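Local coordinates for alanine racemase (PDB 4QHR), which belongs to the alanine racemase family and joins an N-terminal alpha/beta barrel to a C-terminal domain rich in beta strands, at residues R346-S349 / R350-R353; K145-S149 / E150-C154; L17-V20 / K21-A25. All coordinates share one frame; numbering follows the deposited sequence.

Three local contacts mark different places in this two-domain chain. Contact 3 comes first, in the last turns of helix 10-23; contact 2 follows at the end of helix 139-149, and contact 1 comes last, running from the end of helix 340-345 into strand 352-355. Contacts 2 and 3 belong to the barrel domain, where their helices run into strands 154-157 and 28-32 of the same parallel sheet; their centres are about 31 Å apart. Contact 1 lies in the C-terminal domain, on the opposite side of the chain's centre from both, with centres about 44 Å from contact 2 and about 30 Å from contact 3. None touches another; contact 1 alone also meets the second subunit.

Contact 1. Residues R346-S349 / R350-R353; sequences RLSS and RPVR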
loop_
_atom_site.group_PDB
_atom_site.type_symbol
_atom_site.label_atom_id
_atom_site.label_comp_id
_atom_site.label_asym_id
_atom_site.label_seq_id
_atom_site.Cartn_x
_atom_site.Cartn_y
_atom_site.Cartn_z
ATOM N N ARG A 346 1.300 -0.325 4.187
ATOM C CA ARG A 346 1.001 -0.304 2.743
ATOM C C ARG A 346 -0.260 0.531 2.398
ATOM O O ARG A 346 -1.047 0.175 1.555
ATOM C CB ARG A 346 0.919 -1.714 2.246
ATOM C CG ARG A 346 2.319 -2.391 2.116
ATOM C CD ARG A 346 2.180 -3.756 1.527
ATOM N NE ARG A 346 1.655 -3.770 0.130
ATOM C CZ ARG A 346 1.006 -4.806 -0.411
ATOM N NH1 ARG A 346 0.757 -5.913 0.305
ATOM N NH2 ARG A 346 0.566 -4.771 -1.673
ATOM N N LEU A 347 -0.432 1.636 3.104
ATOM C CA LEU A 347 -1.444 2.644 2.783
ATOM C C LEU A 347 -0.884 3.563 1.709
ATOM O O LEU A 347 0.326 3.828 1.638
ATOM C CB LEU A 347 -1.772 3.480 4.005
ATOM C CG LEU A 347 -2.363 2.702 5.164
ATOM C CD1 LEU A 347 -2.335 3.542 6.383
ATOM C CD2 LEU A 347 -3.773 2.263 4.839
ATOM N N SER A 348 -1.732 4.106 0.889
ATOM C CA SER A 348 -1.244 4.944 -0.150
ATOM C C SER A 348 -1.228 6.391 0.361
ATOM O O SER A 348 -1.621 6.678 1.493
ATOM C CB SER A 348 -2.163 4.820 -1.387
ATOM O OG SER A 348 -3.302 5.630 -1.249
ATOM N N SER A 349 -0.836 7.310 -0.519
ATOM C CA SER A 349 -0.818 8.729 -0.185
ATOM C C SER A 349 -2.211 9.366 -0.318
ATOM O O SER A 349 -2.370 10.507 0.051
ATOM C CB SER A 349 0.154 9.543 -1.058
ATOM O OG SER A 349 -0.256 9.425 -2.420
ATOM N N ARG A 350 -3.224 8.645 -0.779
ATOM C CA ARG A 350 -4.529 9.284 -1.035
ATOM C C ARG A 350 -5.230 9.735 0.278
ATOM O O ARG A 350 -5.644 10.917 0.374
ATOM C CB ARG A 350 -5.414 8.389 -1.891
ATOM C CG ARG A 350 -6.754 9.047 -2.173
ATOM C CD ARG A 350 -7.299 8.541 -3.484
ATOM N NE ARG A 350 -7.711 7.147 -3.329
ATOM C CZ ARG A 350 -8.191 6.373 -4.289
ATOM N NH1 ARG A 350 -8.249 6.776 -5.533
ATOM N NH2 ARG A 350 -8.560 5.147 -3.985
ATOM N N PRO A 351 -5.344 8.845 1.291
ATOM C CA PRO A 351 -5.929 9.342 2.542
ATOM C C PRO A 351 -5.249 10.566 3.158
ATOM O O PRO A 351 -4.039 10.658 3.164
ATOM C CB PRO A 351 -5.825 8.117 3.486
ATOM C CG PRO A 351 -5.856 6.957 2.540
ATOM C CD PRO A 351 -5.021 7.416 1.399
ATOM N N VAL A 352 -6.042 11.483 3.703
ATOM C CA VAL A 352 -5.510 12.617 4.477
ATOM C C VAL A 352 -5.015 12.155 5.837
ATOM O O VAL A 352 -5.711 11.375 6.500
ATOM C CB VAL A 352 -6.580 13.735 4.643
ATOM C CG1 VAL A 352 -6.025 14.861 5.472
ATOM C CG2 VAL A 352 -6.943 14.261 3.268
ATOM N N ARG A 353 -3.812 12.596 6.236
ATOM C CA ARG A 353 -3.275 12.289 7.546
ATOM C C ARG A 353 -3.618 13.430 8.506
ATOM O O ARG A 353 -3.404 14.595 8.167
ATOM C CB ARG A 353 -1.772 12.126 7.517
ATOM C CG ARG A 353 -1.297 10.730 7.225
ATOM C CD ARG A 353 -1.724 10.205 5.861
ATOM N NE ARG A 353 -1.150 8.885 5.606
ATOM C CZ ARG A 353 -1.322 8.202 4.470
ATOM N NH1 ARG A 353 -2.073 8.694 3.464
ATOM N NH2 ARG A 353 -0.739 7.015 4.352
HETATM O O HOH W 1 -2.077 12.489 2.200
#
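The carbonyl oxygen of Ser348 is gripped by both terminal nitrogens of Arg353, with NH1 at 2.9 Å and NH2 at 3.0 Å from Ser348 O. This end-on fork closes a loop that leads from helix 340-345 into strand 352-355 of the C-terminal beta domain, a strand that runs parallel to strand 4-8. The oxygen lies at the edge of the guanidinium, close to its plane, but the two donors approach it differently: NH1 lies in the carbonyl plane, whereas NH2 stands above it, 36° out. Arg353 NH1 also donates to Pro351 O over 2.8 Å, which gives this nitrogen two carbonyl partners and fixes the rotation of the group. A bend at chi2 (62°) in the Arg353 chain brings the guanidinium back so that its edge meets the turn. Its NH2 also lies 3.7 Å from Leu347 CB.

Ser348 makes a second link at its side chain. Arg350 N points almost straight at Ser348 OG, 3.1 Å away with an N-H...O angle of 167°, and this bond from residue i+2 defines an ST turn. The same hydroxyl is also bonded to Gly274 O, which joins the turn to a neighbouring loop. The guanidinium of Arg350 leads away from the turn to salt bridges with Asp275 and Asp303 of its own chain and with Glu62 of the second subunit, placing the loop at the dimer interface. Leu347 and Pro351 instead pack on Phe236 and Val6 in the neighbouring strands of the sheet.

The proline ring leans on the turn as well, with Pro351 CD 3.5 Å from Ser348 O. A water lies 2.9 Å from both Ser349 O and Pro351 O and can donate to either.

Contact 2. Residues K145-S149 / E150-C154; sequences KTLKS and EGFTC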
loop_
_atom_site.group_PDB
_atom_site.type_symbol
_atom_site.label_atom_id
_atom_site.label_comp_id
_atom_site.label_asym_id
_atom_site.label_seq_id
_atom_site.Cartn_x
_atom_site.Cartn_y
_atom_site.Cartn_z
ATOM N N LYS A 145 36.335 -8.696 19.176
ATOM C CA LYS A 145 37.685 -8.548 19.724
ATOM C C LYS A 145 38.469 -7.499 18.992
ATOM O O LYS A 145 39.078 -6.656 19.637
ATOM C CB LYS A 145 38.406 -9.886 19.806
ATOM C CG LYS A 145 37.756 -10.731 20.886
ATOM C CD LYS A 145 38.547 -11.944 21.341
ATOM C CE LYS A 145 37.724 -12.651 22.426
ATOM N NZ LYS A 145 38.575 -13.636 23.144
ATOM N N THR A 146 38.415 -7.499 17.660
ATOM C CA THR A 146 39.147 -6.534 16.888
ATOM C C THR A 146 38.636 -5.107 17.063
ATOM O O THR A 146 39.420 -4.161 17.205
ATOM C CB THR A 146 39.159 -6.955 15.405
ATOM O OG1 THR A 146 39.713 -8.260 15.307
ATOM C CG2 THR A 146 40.021 -6.047 14.594
ATOM N N LEU A 147 37.320 -4.946 17.076
ATOM C CA LEU A 147 36.753 -3.617 17.246
ATOM C C LEU A 147 37.118 -3.048 18.602
ATOM O O LEU A 147 37.491 -1.847 18.721
ATOM C CB LEU A 147 35.219 -3.666 17.099
ATOM C CG LEU A 147 34.755 -3.939 15.677
ATOM C CD1 LEU A 147 33.270 -4.305 15.645
ATOM C CD2 LEU A 147 35.031 -2.745 14.804
ATOM N N LYS A 148 36.976 -3.863 19.637
ATOM C CA LYS A 148 37.395 -3.417 20.985
ATOM C C LYS A 148 38.859 -2.961 21.017
ATOM O O LYS A 148 39.180 -1.893 21.544
ATOM C CB LYS A 148 37.227 -4.535 22.009
ATOM C CG LYS A 148 35.814 -4.810 22.412
ATOM C CD LYS A 148 35.868 -5.802 23.559
ATOM C CE LYS A 148 34.521 -6.055 24.186
ATOM N NZ LYS A 148 34.681 -6.843 25.428
ATOM N N SER A 149 39.735 -3.762 20.435
ATOM C CA SER A 149 41.154 -3.440 20.435
ATOM C C SER A 149 41.434 -2.214 19.597
ATOM O O SER A 149 42.341 -1.496 19.905
ATOM C CB SER A 149 42.018 -4.652 20.022
ATOM O OG SER A 149 41.934 -4.850 18.635
ATOM N N GLU A 150 40.629 -1.960 18.564
ATOM C CA GLU A 150 40.706 -0.713 17.783
ATOM C C GLU A 150 40.140 0.530 18.457
ATOM O O GLU A 150 40.251 1.587 17.906
ATOM C CB GLU A 150 40.031 -0.903 16.406
ATOM C CG GLU A 150 40.752 -1.866 15.478
ATOM C CD GLU A 150 42.078 -1.317 14.974
ATOM O OE1 GLU A 150 42.284 -0.075 15.005
ATOM O OE2 GLU A 150 42.932 -2.136 14.596
ATOM N N GLY A 151 39.526 0.402 19.632
ATOM C CA GLY A 151 39.024 1.528 20.411
ATOM C C GLY A 151 37.505 1.737 20.386
ATOM O O GLY A 151 37.005 2.725 20.963
ATOM N N PHE A 152 36.766 0.807 19.790
ATOM C CA PHE A 152 35.320 0.914 19.699
ATOM C C PHE A 152 34.601 0.418 20.947
ATOM O O PHE A 152 35.036 -0.513 21.621
ATOM C CB PHE A 152 34.749 0.129 18.516
ATOM C CG PHE A 152 35.079 0.682 17.166
ATOM C CD1 PHE A 152 34.257 1.646 16.556
ATOM C CD2 PHE A 152 36.175 0.253 16.484
ATOM C CE1 PHE A 152 34.548 2.131 15.284
ATOM C CE2 PHE A 152 36.459 0.733 15.202
ATOM C CZ PHE A 152 35.651 1.688 14.623
ATOM N N THR A 153 33.448 1.023 21.203
ATOM C CA THR A 153 32.498 0.500 22.166
ATOM C C THR A 153 31.435 -0.195 21.333
ATOM O O THR A 153 30.819 0.419 20.418
ATOM C CB THR A 153 31.874 1.601 23.037
ATOM O OG1 THR A 153 32.895 2.188 23.871
ATOM C CG2 THR A 153 30.736 1.073 23.920
ATOM N N CYS A 154 31.237 -1.464 21.642
ATOM C CA CYS A 154 30.350 -2.348 20.879
ATOM C C CYS A 154 29.017 -2.617 21.559
ATOM O O CYS A 154 28.884 -2.535 22.811
ATOM C CB CYS A 154 31.011 -3.722 20.697
ATOM S SG CYS A 154 32.484 -3.697 19.717
HETATM O O HOH W 2 37.564 -0.043 22.993
HETATM O O HOH W 3 43.809 -4.568 16.030
#
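Leu147 (chi1 -70°) and Phe152 (chi1 -69°) both hold CG anti to the carbonyl carbon, and these matching torsions bring their side chains together across the end of helix 139-149. The two cross obliquely, Leu147 CD2 resting 3.6 Å from Phe152 CD2. Beside them, Cys154 SG comes within 3.8 Å of Leu147 CB. Phe152 turns its ring edge to the carbonyl of Leu147, with Phe152 CD2 3.3 Å from Leu147 O, while its own backbone N donates to that oxygen over 3.0 Å. Leu108 and Val122 continue this apolar layer.

On the polar side of the turn, Thr146 O accepts from Glu150 N at 2.9 Å and from Ser149 OG at 3.0 Å, both reaching it from one face of the carbonyl plane. A water joins Ser149 OG to Glu150 OE2, and the carboxylate has a further partner in Lys112, a salt bridge through OE1. Another water links Lys148 O with Phe152 O.

Gly151 N donates to Lys148 O over 3.0 Å, nested within the wider-spanning (i to i+5) bond from Phe152 N to Leu147 O, and the positive phi of Gly151 (104°) turns the chain towards strand 154-157: a Schellman motif ending a barrel helix.

Contact 3. Residues L17-V20 / K21-A25; sequences LNRV and KQLAA
The one side-chain hydrogen bond between the segments runs from Arg19 NH1 to Gln22 OE1 over 3.1 Å. The donor lies in the plane of the amide carbonyl and the oxygen at the guanidinium edge, though the two groups are twisted 52° apart. Bends at chi2 (-81°) and chi3 curl the arginine chain back so that NH1 meets the glutamine oxygen. Its NE and NH2 are bonded to the backbone oxygens of Asp229 and Leu228, so three nitrogens hold the guanidinium.

Van der Waals packing comes from Leu23, whose CD1 lies over one face of that guanidinium, 3.9 Å from Arg19 NH2. Val20 supplies the apolar part, packing on Ile29 and Val208 in adjacent strands 28-32 and 207-208, first and last along the chain, as expected for a helix outside an alpha/beta barrel.

Amide meets amide at Asn18 and Gln22, with planes 69° apart; Asn18 ND2 and Gln22 NE2, 3.3 Å apart, are both donors and form no bond.

Backbone bonds follow the i to i+4 pattern: Gln22 N to Asn18 O at 3.0 Å, Leu23 N to Arg19 O at 2.9 Å. Ala24, first to leave helical geometry, still sends its N to Val20 O at 2.7 Å.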
loop_
_atom_site.group_PDB
_atom_site.type_symbol
_atom_site.label_atom_id
_atom_site.label_comp_id
_atom_site.label_asym_id
_atom_site.label_seq_id
_atom_site.Cartn_x
_atom_site.Cartn_y
_atom_site.Cartn_z
ATOM N N LEU A 17 4.748 3.600 24.657
ATOM C CA LEU A 17 6.177 3.757 24.987
ATOM C C LEU A 17 6.381 3.560 26.502
ATOM O O LEU A 17 7.358 2.910 26.935
ATOM C CB LEU A 17 6.700 5.108 24.539
ATOM C CG LEU A 17 8.174 5.388 24.843
ATOM C CD1 LEU A 17 9.117 4.308 24.360
ATOM C CD2 LEU A 17 8.588 6.721 24.279
ATOM N N ASN A 18 5.433 4.077 27.284
ATOM C CA ASN A 18 5.470 3.926 28.705
ATOM C C ASN A 18 5.278 2.484 29.110
ATOM O O ASN A 18 5.861 2.061 30.118
ATOM C CB ASN A 18 4.467 4.845 29.418
ATOM C CG ASN A 18 4.674 4.832 30.923
ATOM O OD1 ASN A 18 5.712 5.302 31.410
ATOM N ND2 ASN A 18 3.757 4.264 31.638
ATOM N N ARG A 19 4.486 1.720 28.354
ATOM C CA ARG A 19 4.404 0.300 28.563
ATOM C C ARG A 19 5.755 -0.397 28.410
ATOM O O ARG A 19 6.115 -1.278 29.218
ATOM C CB ARG A 19 3.350 -0.363 27.681
ATOM C CG ARG A 19 1.909 0.075 27.962
ATOM C CD ARG A 19 1.278 -0.636 29.170
ATOM N NE ARG A 19 1.191 -2.070 28.879
ATOM C CZ ARG A 19 1.798 -3.049 29.542
ATOM N NH1 ARG A 19 2.560 -2.818 30.637
ATOM N NH2 ARG A 19 1.607 -4.313 29.152
ATOM N N VAL A 20 6.528 -0.003 27.407
ATOM C CA VAL A 20 7.869 -0.564 27.276
ATOM C C VAL A 20 8.688 -0.347 28.532
ATOM O O VAL A 20 9.357 -1.275 29.016
ATOM C CB VAL A 20 8.661 0.021 26.056
ATOM C CG1 VAL A 20 10.013 -0.675 25.951
ATOM C CG2 VAL A 20 7.838 -0.146 24.777
ATOM N N LYS A 21 8.671 0.888 29.007
ATOM C CA LYS A 21 9.342 1.265 30.240
ATOM C C LYS A 21 8.919 0.455 31.466
ATOM O O LYS A 21 9.747 0.132 32.328
ATOM C CB LYS A 21 9.138 2.749 30.542
ATOM C CG LYS A 21 9.911 3.165 31.759
ATOM C CD LYS A 21 9.862 4.658 32.027
ATOM C CE LYS A 21 10.550 4.911 33.362
ATOM N NZ LYS A 21 10.877 6.351 33.442
ATOM N N GLN A 22 7.639 0.151 31.558
ATOM C CA GLN A 22 7.133 -0.683 32.613
ATOM C C GLN A 22 7.610 -2.115 32.441
ATOM O O GLN A 22 7.917 -2.791 33.418
ATOM C CB GLN A 22 5.584 -0.655 32.653
ATOM C CG GLN A 22 4.988 0.684 33.029
ATOM C CD GLN A 22 3.453 0.700 32.878
ATOM O OE1 GLN A 22 2.856 -0.165 32.248
ATOM N NE2 GLN A 22 2.812 1.717 33.457
ATOM N N LEU A 23 7.691 -2.605 31.214
ATOM C CA LEU A 23 8.099 -3.977 30.995
ATOM C C LEU A 23 9.593 -4.178 30.995
ATOM O O LEU A 23 10.046 -5.285 31.247
ATOM C CB LEU A 23 7.546 -4.515 29.643
ATOM C CG LEU A 23 6.007 -4.638 29.655
ATOM C CD1 LEU A 23 5.384 -4.637 28.260
ATOM C CD2 LEU A 23 5.596 -5.928 30.380
ATOM N N ALA A 24 10.369 -3.138 30.699
ATOM C CA ALA A 24 11.837 -3.240 30.574
ATOM C C ALA A 24 12.465 -2.100 31.356
ATOM O O ALA A 24 13.122 -1.163 30.808
ATOM C CB ALA A 24 12.281 -3.190 29.112
ATOM N N ALA A 25 12.292 -2.183 32.678
ATOM C CA ALA A 25 12.541 -1.015 33.516
ATOM C C ALA A 25 13.969 -0.513 33.563
ATOM O O ALA A 25 14.208 0.688 33.842
ATOM C CB ALA A 25 12.031 -1.296 34.930
#